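Side-chain contacts in putative non-ribosomal peptide synthetase (Actinomadura parvosata subsp. kistnae, PDB 6M7L), which probably belongs to a non-ribosomal peptide assembly line, to which it contributes a domain of the condensation family: residues A[252-255]-A[256-259]; A[270-273]-A[274-277]; A[337-340]-A[341-345]; A[446-449]-A[450-454]. One frame throughout, in Å; residues are numbered along the deposited sequence.

Contact 1: A[252-255]-A[256-259]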
ATOM      1  N   ARG A 252      26.134   3.146  -0.156  1.00 68.59           N
ATOM      2  CA  ARG A 252      25.929   1.708  -0.068  1.00 64.01           C
ATOM      3  C   ARG A 252      26.948   1.095   0.881  1.00 66.76           C
ATOM      4  O   ARG A 252      28.133   1.440   0.844  1.00 68.95           O
ATOM      5  CB  ARG A 252      26.036   1.044  -1.445  1.00 66.74           C
ATOM      6  CG  ARG A 252      24.731   1.015  -2.226  1.00 75.29           C
ATOM      7  CD  ARG A 252      24.823   0.078  -3.425  1.00 77.01           C
ATOM      8  NE  ARG A 252      23.541  -0.563  -3.718  1.00 84.96           N
ATOM      9  CZ  ARG A 252      22.696  -0.161  -4.661  1.00 89.27           C
ATOM     10  NH1 ARG A 252      22.994   0.886  -5.420  1.00 88.22           N
ATOM     11  NH2 ARG A 252      21.553  -0.808  -4.850  1.00 87.16           N
ATOM     12  N   LEU A 253      26.476   0.188   1.731  1.00 67.75           N
ATOM     13  CA  LEU A 253      27.326  -0.588   2.621  1.00 62.43           C
ATOM     14  C   LEU A 253      27.095  -2.064   2.332  1.00 69.79           C
ATOM     15  O   LEU A 253      25.941  -2.524   2.382  1.00 65.79           O
ATOM     16  CB  LEU A 253      27.020  -0.273   4.087  1.00 60.90           C
ATOM     17  CG  LEU A 253      27.929  -0.923   5.134  1.00 63.42           C
ATOM     18  CD1 LEU A 253      29.293  -0.253   5.162  1.00 64.34           C
ATOM     19  CD2 LEU A 253      27.280  -0.885   6.506  1.00 62.79           C
ATOM     20  N   PRO A 254      28.131  -2.839   2.015  1.00 73.37           N
ATOM     21  CA  PRO A 254      27.924  -4.262   1.725  1.00 65.74           C
ATOM     22  C   PRO A 254      27.407  -5.013   2.945  1.00 64.69           C
ATOM     23  O   PRO A 254      27.501  -4.549   4.084  1.00 64.08           O
ATOM     24  CB  PRO A 254      29.317  -4.751   1.313  1.00 70.54           C
ATOM     25  CG  PRO A 254      30.263  -3.762   1.920  1.00 75.06           C
ATOM     26  CD  PRO A 254      29.546  -2.446   1.893  1.00 67.34           C
ATOM     27  N   ALA A 255      26.851  -6.199   2.685  1.00 70.48           N
ATOM     28  CA  ALA A 255      26.225  -6.977   3.750  1.00 66.72           C
ATOM     29  C   ALA A 255      27.230  -7.401   4.813  1.00 66.05           C
ATOM     30  O   ALA A 255      26.863  -7.549   5.984  1.00 71.09           O
ATOM     31  CB  ALA A 255      25.523  -8.202   3.165  1.00 59.96           C
ATOM     32  N   ASP A 256      28.494  -7.600   4.427  1.00 71.60           N
ATOM     33  CA  ASP A 256      29.531  -7.967   5.386  1.00 75.71           C
ATOM     34  C   ASP A 256      29.606  -6.960   6.529  1.00 74.45           C
ATOM     35  O   ASP A 256      29.385  -7.303   7.696  1.00 69.41           O
ATOM     36  CB  ASP A 256      30.883  -8.071   4.676  1.00 84.09           C
ATOM     37  CG  ASP A 256      30.975  -9.279   3.771  1.00102.19           C
ATOM     38  OD1 ASP A 256      30.030 -10.098   3.770  1.00102.59           O
ATOM     39  OD2 ASP A 256      31.995  -9.413   3.060  1.00110.85           O
ATOM     40  N   SER A 257      29.916  -5.703   6.203  1.00 76.59           N
ATOM     41  CA  SER A 257      29.983  -4.670   7.230  1.00 74.63           C
ATOM     42  C   SER A 257      28.615  -4.398   7.837  1.00 66.99           C
ATOM     43  O   SER A 257      28.522  -4.022   9.012  1.00 64.86           O
ATOM     44  CB  SER A 257      30.575  -3.392   6.641  1.00 67.82           C
ATOM     45  OG  SER A 257      31.782  -3.671   5.957  1.00 71.53           O
ATOM     46  N   HIS A 258      27.547  -4.584   7.056  1.00 67.12           N
ATOM     47  CA  HIS A 258      26.196  -4.432   7.585  1.00 61.82           C
ATOM     48  C   HIS A 258      25.919  -5.458   8.677  1.00 68.74           C
ATOM     49  O   HIS A 258      25.319  -5.131   9.708  1.00 68.48           O
ATOM     50  CB  HIS A 258      25.183  -4.555   6.444  1.00 58.23           C
ATOM     51  CG  HIS A 258      23.756  -4.385   6.868  1.00 63.35           C
ATOM     52  ND1 HIS A 258      23.394  -3.938   8.121  1.00 62.01           N
ATOM     53  CD2 HIS A 258      22.598  -4.602   6.199  1.00 56.96           C
ATOM     54  CE1 HIS A 258      22.077  -3.891   8.206  1.00 57.26           C
ATOM     55  NE2 HIS A 258      21.570  -4.287   7.051  1.00 55.99           N
ATOM     56  N   ALA A 259      26.358  -6.702   8.472  1.00 67.91           N
ATOM     57  CA  ALA A 259      26.133  -7.740   9.473  1.00 62.94           C
ATOM     58  C   ALA A 259      26.868  -7.428  10.770  1.00 68.48           C
ATOM     59  O   ALA A 259      26.326  -7.633  11.862  1.00 70.75           O
ATOM     60  CB  ALA A 259      26.565  -9.100   8.926  1.00 62.35           C
TER

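Contact 2: A[270-273]-A[274-277]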
ATOM      1  N   GLY A 270      20.610  -2.483  20.986  1.00 70.79           N
ATOM      2  CA  GLY A 270      20.208  -1.413  20.107  1.00 70.15           C
ATOM      3  C   GLY A 270      19.747  -1.933  18.756  1.00 67.54           C
ATOM      4  O   GLY A 270      19.733  -3.138  18.491  1.00 70.77           O
ATOM      5  N   THR A 271      19.368  -0.989  17.904  1.00 68.00           N
ATOM      6  CA  THR A 271      18.901  -1.273  16.558  1.00 64.30           C
ATOM      7  C   THR A 271      19.970  -0.885  15.544  1.00 65.97           C
ATOM      8  O   THR A 271      21.006  -0.309  15.887  1.00 70.73           O
ATOM      9  CB  THR A 271      17.597  -0.521  16.269  1.00 61.17           C
ATOM     10  OG1 THR A 271      17.840   0.890  16.320  1.00 66.99           O
ATOM     11  CG2 THR A 271      16.542  -0.881  17.303  1.00 59.52           C
ATOM     12  N   MET A 272      19.709  -1.216  14.278  1.00 62.81           N
ATOM     13  CA  MET A 272      20.590  -0.750  13.212  1.00 61.07           C
ATOM     14  C   MET A 272      20.639   0.769  13.161  1.00 62.49           C
ATOM     15  O   MET A 272      21.687   1.346  12.849  1.00 62.77           O
ATOM     16  CB  MET A 272      20.143  -1.317  11.866  1.00 62.53           C
ATOM     17  CG  MET A 272      20.892  -2.570  11.454  1.00 66.84           C
ATOM     18  SD  MET A 272      22.678  -2.309  11.447  1.00 74.19           S
ATOM     19  CE  MET A 272      22.831  -1.015  10.219  1.00 58.58           C
ATOM     20  N   PHE A 273      19.519   1.430  13.468  1.00 61.71           N
ATOM     21  CA  PHE A 273      19.527   2.883  13.600  1.00 63.27           C
ATOM     22  C   PHE A 273      20.561   3.328  14.624  1.00 63.69           C
ATOM     23  O   PHE A 273      21.312   4.281  14.385  1.00 66.58           O
ATOM     24  CB  PHE A 273      18.134   3.383  13.989  1.00 59.69           C
ATOM     25  CG  PHE A 273      18.017   4.883  14.051  1.00 57.48           C
ATOM     26  CD1 PHE A 273      18.258   5.566  15.233  1.00 62.55           C
ATOM     27  CD2 PHE A 273      17.653   5.610  12.928  1.00 60.90           C
ATOM     28  CE1 PHE A 273      18.149   6.946  15.291  1.00 63.85           C
ATOM     29  CE2 PHE A 273      17.540   6.988  12.980  1.00 60.94           C
ATOM     30  CZ  PHE A 273      17.788   7.657  14.164  1.00 56.72           C
ATOM     31  N   THR A 274      20.623   2.641  15.767  1.00 63.27           N
ATOM     32  CA  THR A 274      21.603   2.988  16.790  1.00 67.52           C
ATOM     33  C   THR A 274      23.027   2.790  16.281  1.00 64.19           C
ATOM     34  O   THR A 274      23.929   3.561  16.624  1.00 62.85           O
ATOM     35  CB  THR A 274      21.362   2.156  18.050  1.00 67.76           C
ATOM     36  OG1 THR A 274      19.979   2.231  18.417  1.00 67.40           O
ATOM     37  CG2 THR A 274      22.210   2.673  19.202  1.00 65.45           C
ATOM     38  N   ALA A 275      23.244   1.764  15.455  1.00 65.62           N
ATOM     39  CA  ALA A 275      24.583   1.517  14.926  1.00 68.28           C
ATOM     40  C   ALA A 275      25.015   2.619  13.967  1.00 62.44           C
ATOM     41  O   ALA A 275      26.156   3.093  14.031  1.00 65.89           O
ATOM     42  CB  ALA A 275      24.630   0.155  14.237  1.00 60.26           C
ATOM     43  N   VAL A 276      24.123   3.040  13.069  1.00 64.18           N
ATOM     44  CA  VAL A 276      24.458   4.117  12.141  1.00 61.87           C
ATOM     45  C   VAL A 276      24.490   5.457  12.868  1.00 65.22           C
ATOM     46  O   VAL A 276      25.305   6.332  12.550  1.00 61.46           O
ATOM     47  CB  VAL A 276      23.468   4.130  10.962  1.00 56.68           C
ATOM     48  CG1 VAL A 276      23.804   5.256   9.991  1.00 63.69           C
ATOM     49  CG2 VAL A 276      23.477   2.788  10.249  1.00 56.60           C
ATOM     50  N   HIS A 277      23.604   5.640  13.851  1.00 63.20           N
ATOM     51  CA  HIS A 277      23.629   6.847  14.672  1.00 57.19           C
ATOM     52  C   HIS A 277      24.986   7.021  15.341  1.00 61.61           C
ATOM     53  O   HIS A 277      25.573   8.109  15.306  1.00 63.64           O
ATOM     54  CB  HIS A 277      22.507   6.778  15.713  1.00 60.47           C
ATOM     55  CG  HIS A 277      22.405   7.979  16.601  1.00 58.89           C
ATOM     56  ND1 HIS A 277      23.277   9.045  16.532  1.00 62.43           N
ATOM     57  CD2 HIS A 277      21.524   8.280  17.584  1.00 58.99           C
ATOM     58  CE1 HIS A 277      22.941   9.947  17.436  1.00 66.69           C
ATOM     59  NE2 HIS A 277      21.878   9.507  18.087  1.00 54.64           N
TER

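Contact 3: A[337-340]-A[341-345]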
ATOM      1  N   ARG A 337      25.502   5.151  24.412  1.00 68.23           N
ATOM      2  CA  ARG A 337      25.007   6.513  24.582  1.00 68.96           C
ATOM      3  C   ARG A 337      23.935   6.835  23.550  1.00 67.99           C
ATOM      4  O   ARG A 337      22.932   7.486  23.867  1.00 66.69           O
ATOM      5  CB  ARG A 337      26.161   7.513  24.483  1.00 70.23           C
ATOM      6  CG  ARG A 337      27.416   7.100  25.232  1.00 69.08           C
ATOM      7  CD  ARG A 337      27.851   8.157  26.233  1.00 73.86           C
ATOM      8  NE  ARG A 337      29.164   7.856  26.799  1.00 77.73           N
ATOM      9  CZ  ARG A 337      30.276   8.523  26.506  1.00 80.42           C
ATOM     10  NH1 ARG A 337      30.237   9.542  25.659  1.00 77.68           N
ATOM     11  NH2 ARG A 337      31.427   8.176  27.067  1.00 78.20           N
ATOM     12  N   ALA A 338      24.129   6.385  22.308  1.00 65.55           N
ATOM     13  CA  ALA A 338      23.104   6.572  21.288  1.00 62.12           C
ATOM     14  C   ALA A 338      21.823   5.836  21.657  1.00 65.67           C
ATOM     15  O   ALA A 338      20.721   6.383  21.523  1.00 64.93           O
ATOM     16  CB  ALA A 338      23.625   6.100  19.930  1.00 56.16           C
ATOM     17  N   ARG A 339      21.949   4.597  22.136  1.00 64.33           N
ATOM     18  CA  ARG A 339      20.772   3.825  22.514  1.00 64.58           C
ATOM     19  C   ARG A 339      20.027   4.479  23.671  1.00 66.53           C
ATOM     20  O   ARG A 339      18.792   4.526  23.676  1.00 70.28           O
ATOM     21  CB  ARG A 339      21.181   2.399  22.881  1.00 72.70           C
ATOM     22  CG  ARG A 339      20.018   1.462  23.152  1.00 69.97           C
ATOM     23  CD  ARG A 339      20.197   0.706  24.463  1.00 79.41           C
ATOM     24  NE  ARG A 339      21.564   0.228  24.648  1.00 78.42           N
ATOM     25  CZ  ARG A 339      22.383   0.656  25.605  1.00 76.07           C
ATOM     26  NH1 ARG A 339      21.967   1.567  26.474  1.00 70.65           N
ATOM     27  NH2 ARG A 339      23.613   0.168  25.698  1.00 74.42           N
ATOM     28  N   ASP A 340      20.763   5.003  24.656  1.00 71.88           N
ATOM     29  CA  ASP A 340      20.119   5.538  25.853  1.00 71.07           C
ATOM     30  C   ASP A 340      19.368   6.831  25.560  1.00 72.38           C
ATOM     31  O   ASP A 340      18.291   7.067  26.121  1.00 73.37           O
ATOM     32  CB  ASP A 340      21.148   5.763  26.960  1.00 69.10           C
ATOM     33  CG  ASP A 340      21.705   4.467  27.509  1.00 72.76           C
ATOM     34  OD1 ASP A 340      22.941   4.358  27.649  1.00 80.61           O
ATOM     35  OD2 ASP A 340      20.904   3.550  27.785  1.00 82.57           O
ATOM     36  N   VAL A 341      19.915   7.688  24.693  1.00 63.91           N
ATOM     37  CA  VAL A 341      19.232   8.945  24.414  1.00 66.66           C
ATOM     38  C   VAL A 341      18.000   8.707  23.553  1.00 65.03           C
ATOM     39  O   VAL A 341      17.025   9.463  23.632  1.00 67.33           O
ATOM     40  CB  VAL A 341      20.190   9.965  23.768  1.00 63.70           C
ATOM     41  CG1 VAL A 341      20.561   9.545  22.356  1.00 61.69           C
ATOM     42  CG2 VAL A 341      19.563  11.351  23.772  1.00 55.84           C
ATOM     43  N   SER A 342      18.006   7.651  22.732  1.00 63.99           N
ATOM     44  CA  SER A 342      16.838   7.368  21.907  1.00 66.72           C
ATOM     45  C   SER A 342      15.665   6.878  22.748  1.00 69.00           C
ATOM     46  O   SER A 342      14.509   7.178  22.429  1.00 63.33           O
ATOM     47  CB  SER A 342      17.189   6.343  20.828  1.00 64.24           C
ATOM     48  OG  SER A 342      16.135   6.224  19.887  1.00 69.20           O
ATOM     49  N   GLU A 343      15.939   6.139  23.825  1.00 65.84           N
ATOM     50  CA  GLU A 343      14.866   5.702  24.712  1.00 68.23           C
ATOM     51  C   GLU A 343      14.286   6.873  25.493  1.00 69.36           C
ATOM     52  O   GLU A 343      13.061   6.999  25.615  1.00 71.76           O
ATOM     53  CB  GLU A 343      15.379   4.620  25.660  1.00 77.93           C
ATOM     54  CG  GLU A 343      15.575   3.269  24.995  1.00 78.22           C
ATOM     55  CD  GLU A 343      16.517   2.369  25.765  1.00 85.44           C
ATOM     56  OE1 GLU A 343      16.937   2.755  26.877  1.00 80.63           O
ATOM     57  OE2 GLU A 343      16.842   1.276  25.254  1.00 90.64           O
ATOM     58  N   ASP A 344      15.146   7.743  26.025  1.00 74.60           N
ATOM     59  CA  ASP A 344      14.657   8.892  26.780  1.00 72.84           C
ATOM     60  C   ASP A 344      13.941   9.885  25.873  1.00 70.27           C
ATOM     61  O   ASP A 344      12.937  10.485  26.276  1.00 71.68           O
ATOM     62  CB  ASP A 344      15.814   9.573  27.512  1.00 77.34           C
ATOM     63  CG  ASP A 344      16.549   8.630  28.447  1.00 81.73           C
ATOM     64  OD1 ASP A 344      15.936   7.639  28.899  1.00 86.55           O
ATOM     65  OD2 ASP A 344      17.739   8.882  28.730  1.00 80.03           O
ATOM     66  N   ALA A 345      14.436  10.068  24.647  1.00 73.42           N
ATOM     67  CA  ALA A 345      13.805  11.007  23.722  1.00 66.22           C
ATOM     68  C   ALA A 345      12.413  10.532  23.323  1.00 68.17           C
ATOM     69  O   ALA A 345      11.457  11.317  23.316  1.00 67.26           O
ATOM     70  CB  ALA A 345      14.682  11.199  22.485  1.00 57.36           C
TER

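Contact 4: A[446-449]-A[450-454]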
ATOM      1  N   LEU A 446      32.028  12.855   1.643  1.00 68.43           N
ATOM      2  CA  LEU A 446      31.413  12.589   2.939  1.00 72.25           C
ATOM      3  C   LEU A 446      30.813  11.189   2.983  1.00 73.50           C
ATOM      4  O   LEU A 446      31.024  10.442   3.948  1.00 71.92           O
ATOM      5  CB  LEU A 446      30.349  13.644   3.234  1.00 65.95           C
ATOM      6  CG  LEU A 446      30.554  14.411   4.536  1.00 59.28           C
ATOM      7  CD1 LEU A 446      29.454  15.437   4.723  1.00 66.58           C
ATOM      8  CD2 LEU A 446      30.601  13.448   5.705  1.00 60.17           C
ATOM      9  N   ALA A 447      30.057  10.817   1.947  1.00 63.36           N
ATOM     10  CA  ALA A 447      29.470   9.483   1.892  1.00 66.63           C
ATOM     11  C   ALA A 447      30.547   8.408   1.961  1.00 70.63           C
ATOM     12  O   ALA A 447      30.436   7.449   2.733  1.00 74.76           O
ATOM     13  CB  ALA A 447      28.634   9.331   0.621  1.00 67.76           C
ATOM     14  N   GLN A 448      31.605   8.558   1.162  1.00 75.52           N
ATOM     15  CA  GLN A 448      32.703   7.599   1.199  1.00 73.94           C
ATOM     16  C   GLN A 448      33.382   7.591   2.564  1.00 75.18           C
ATOM     17  O   GLN A 448      33.797   6.533   3.053  1.00 71.46           O
ATOM     18  CB  GLN A 448      33.706   7.918   0.088  1.00 70.57           C
ATOM     19  CG  GLN A 448      34.987   7.107   0.131  1.00 78.92           C
ATOM     20  CD  GLN A 448      36.103   7.824   0.865  1.00 82.62           C
ATOM     21  OE1 GLN A 448      36.296   9.028   0.700  1.00 83.40           O
ATOM     22  NE2 GLN A 448      36.842   7.085   1.686  1.00 86.36           N
ATOM     23  N   ARG A 449      33.490   8.760   3.201  1.00 78.59           N
ATOM     24  CA  ARG A 449      34.115   8.835   4.518  1.00 75.20           C
ATOM     25  C   ARG A 449      33.287   8.101   5.565  1.00 76.15           C
ATOM     26  O   ARG A 449      33.841   7.477   6.478  1.00 79.67           O
ATOM     27  CB  ARG A 449      34.316  10.296   4.920  1.00 76.94           C
ATOM     28  CG  ARG A 449      35.499  10.536   5.842  1.00 91.01           C
ATOM     29  CD  ARG A 449      36.565  11.388   5.162  1.00 95.46           C
ATOM     30  NE  ARG A 449      36.166  12.789   5.046  1.00 98.82           N
ATOM     31  CZ  ARG A 449      36.851  13.708   4.371  1.00102.60           C
ATOM     32  NH1 ARG A 449      36.416  14.960   4.321  1.00 97.53           N
ATOM     33  NH2 ARG A 449      37.969  13.374   3.741  1.00100.91           N
ATOM     34  N   LEU A 450      31.957   8.162   5.451  1.00 73.48           N
ATOM     35  CA  LEU A 450      31.101   7.466   6.406  1.00 74.33           C
ATOM     36  C   LEU A 450      31.090   5.963   6.158  1.00 71.40           C
ATOM     37  O   LEU A 450      31.095   5.175   7.110  1.00 67.84           O
ATOM     38  CB  LEU A 450      29.678   8.020   6.342  1.00 68.07           C
ATOM     39  CG  LEU A 450      28.693   7.365   7.312  1.00 67.53           C
ATOM     40  CD1 LEU A 450      29.002   7.747   8.752  1.00 67.72           C
ATOM     41  CD2 LEU A 450      27.273   7.731   6.950  1.00 64.44           C
ATOM     42  N   VAL A 451      31.065   5.550   4.888  1.00 70.83           N
ATOM     43  CA  VAL A 451      31.134   4.129   4.561  1.00 67.07           C
ATOM     44  C   VAL A 451      32.410   3.518   5.122  1.00 73.71           C
ATOM     45  O   VAL A 451      32.399   2.403   5.659  1.00 72.95           O
ATOM     46  CB  VAL A 451      31.030   3.927   3.037  1.00 61.82           C
ATOM     47  CG1 VAL A 451      31.336   2.484   2.665  1.00 66.63           C
ATOM     48  CG2 VAL A 451      29.649   4.323   2.548  1.00 62.55           C
ATOM     49  N   ALA A 452      33.528   4.240   5.013  1.00 76.47           N
ATOM     50  CA  ALA A 452      34.772   3.778   5.615  1.00 70.27           C
ATOM     51  C   ALA A 452      34.626   3.638   7.124  1.00 72.14           C
ATOM     52  O   ALA A 452      35.016   2.620   7.708  1.00 80.20           O
ATOM     53  CB  ALA A 452      35.911   4.737   5.269  1.00 67.38           C
ATOM     54  N   LEU A 453      34.051   4.653   7.771  1.00 71.15           N
ATOM     55  CA  LEU A 453      33.867   4.600   9.217  1.00 75.01           C
ATOM     56  C   LEU A 453      32.943   3.454   9.616  1.00 77.09           C
ATOM     57  O   LEU A 453      33.199   2.756  10.604  1.00 73.09           O
ATOM     58  CB  LEU A 453      33.322   5.935   9.720  1.00 71.11           C
ATOM     59  CG  LEU A 453      33.179   6.048  11.236  1.00 75.38           C
ATOM     60  CD1 LEU A 453      34.460   5.605  11.898  1.00 81.28           C
ATOM     61  CD2 LEU A 453      32.842   7.466  11.636  1.00 73.25           C
ATOM     62  N   LEU A 454      31.864   3.247   8.857  1.00 74.22           N
ATOM     63  CA  LEU A 454      30.960   2.131   9.125  1.00 71.68           C
ATOM     64  C   LEU A 454      31.696   0.800   9.048  1.00 75.90           C
ATOM     65  O   LEU A 454      31.534  -0.065   9.917  1.00 77.94           O
ATOM     66  CB  LEU A 454      29.795   2.150   8.137  1.00 74.35           C
ATOM     67  CG  LEU A 454      28.739   3.245   8.276  1.00 66.31           C
ATOM     68  CD1 LEU A 454      27.971   3.383   6.978  1.00 67.96           C
ATOM     69  CD2 LEU A 454      27.796   2.923   9.418  1.00 66.55           C
TER

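Contact 1: A[252-255]-A[256-259]
The carbonyl oxygen of A255 takes the N-H of A259 at 2.7 Å (A255 O to A259 N), the shorter of two backbone bonds that open helix 255-267 just after strand 246-253. P254 holds the N-cap position of this strand-to-helix junction. Its carbonyl oxygen accepts H258 N at 3.0 Å, a bond that closes the first helical turn. L253, the last residue of the strand, directs its side chain at that first turn. Its CG stands anti to the backbone N (chi1 -175°), which carries the two methyls toward the helix: CD1 rests on S257 CB at 3.7 Å, while CD2 reaches the backbone of H258, 3.7 Å from its N. An alanine here would lose both methyl contacts and is likely to leave a gap between the helix start and L454 of helix 440-459, against which L253 also packs. S257, beside E455, accepts at its OG a weak hydrogen bond from R260 NH2. The H258 ring turns the other way, toward strand 410-418, where its NE2 makes weak hydrogen bonds to H417 O and D416 OD1.

Contact 2: A[270-273]-A[274-277]
T271 and T274 meet through their hydroxyls at the start of helix 272-288, where T271 is the N-cap and T274 stands three residues further on, in the first turn. A side-chain hydrogen bond links T271 OG1 and T274 OG1 at 3.3 Å, and either oxygen could be the donor. The two side chains cross at about a right angle. T274 OG1 sits beside its own backbone N (chi1 -50°), which turns it back toward the cap and sends CG2 out toward helix 331-346.

Backbone bonds of the i to i+4 kind follow in sequence. A275 N reaches T271 O at 3.1 Å, V276 N reaches M272 O at 3.0 Å in a nearly straight bond (165° at the hydrogen), and H277 N reaches F273 O at 2.7 Å. With these the carbonyls of the first turn are tied to the second.

The apolar contacts lie on another side of the helix. The M272 chain folds back at chi2 and chi3, so its thioether lies over the turn: SD comes within 4.2 Å of A275 CB, and the terminal CE touches V276 CG2 at 3.9 Å. M272 and V276 both face strands 410-418 and 374-380, and M272 also meets L261 and L262 of helix 255-267. F273 leans on L376 and L378, its ring approaching H277 obliquely, with F273 CE1 4.3 Å from H277 CD2.

Contact 3: A[337-340]-A[341-345]
The side chains of R339 and E343 run side by side, pointing the same way, one helical turn apart, guanidinium and carboxylate planes 32° from each other. They touch through the aliphatic part of the arginine: E343 OE2 comes to 3.5 Å from R339 CD, whereas R339 NE remains 4.9 Å from that oxygen, too far for a salt bridge. At the edge of the guanidinium, in its plane, sits D340 OD2, which forms a salt bridge with R339 NH1 at 2.6 Å. R339 bends at chi2 and chi3 to bring its head round to this neighbour, and its NE also donates to A268 O. The carboxylates of D340 and E343 approach obliquely, planes 71° apart, with D340 OD2 and E343 OE1 separated by 4.1 Å; the arginine beside them probably eases that like-charge proximity.

This is regular alpha-helix, in the middle and later part of helix 331-346: V341, S342, E343 and D344 donate to the carbonyls of R337, A338, R339 and D340 in turn, at 3.1 to 3.3 Å from N to O. V341 places CG1 between its backbone N and carbonyl carbon (chi1 70°), over A338 O. The D344 carboxylate stays close to the D340 carbonyl and forms salt bridges through OD2 to R218 NH1 and through OD1 to R347 NH2; an asparagine in its place would probably leave both arginines without this anionic partner.

Around this stretch of helix 331-346, A338 and R339 press on helix 272-288, V341 and A345 lie against strand 317-324, and D344 and A345 meet helix 207-218.

Contact 4: A[446-449]-A[450-454]
V451 N gives a hydrogen bond to A447 O at 2.9 Å, straight to 167° at the hydrogen. The CG2 methyl of V451 lies beside the same oxygen; it stands anti to the carbonyl carbon of V451, next to the backbone N, a position that points it back along the helix to the residue four before.

The same step repeats on either side. L450 N bonds to L446 O at 2.9 Å, A452 N to Q448 O at 3.0 Å, and L453 N to R449 O at 3.1 Å. Side-chain contact is slight: Q448 NE2 lies 4.4 Å from A452 CB across the exposed side.

These residues form the middle of helix 440-459, an amphipathic helix that lies on the four-stranded sheet beside helix 272-288, in a domain of the condensation family. L446, L450 and L453 crowd against L283 of that neighbouring helix, while L454 reaches A279. A447, L450 and V451 settle on L251 of strand 246-253, and L446 and L450 continue over L410 and L412 of strand 410-418.

R449 projects from another side of the helix. Its chain bends at chi2 and chi3, and its side chain touches V470 and P471 of the C-terminal loop.

Overall arrangement
Along the chain the four contacts come strictly in series: none encloses or crosses another, and each joins adjacent segments, so none closes a loop longer than a turn. Contact 1 marks the passage from strand 246-253 into helix 255-267; contact 2 starts the next helix, 272-288, and touches contact 1 where M272 CE meets H258 CE1. Contact 3, in helix 331-346, packs on contact 2 through A338, R339 and T274. Contact 4 returns near the C terminus to lie against contact 1, V451 CG2 meeting R252 O. Contacts 3 and 4 stay about 12 Å apart at their nearest atoms, with helix 272-288 touching both of their helices.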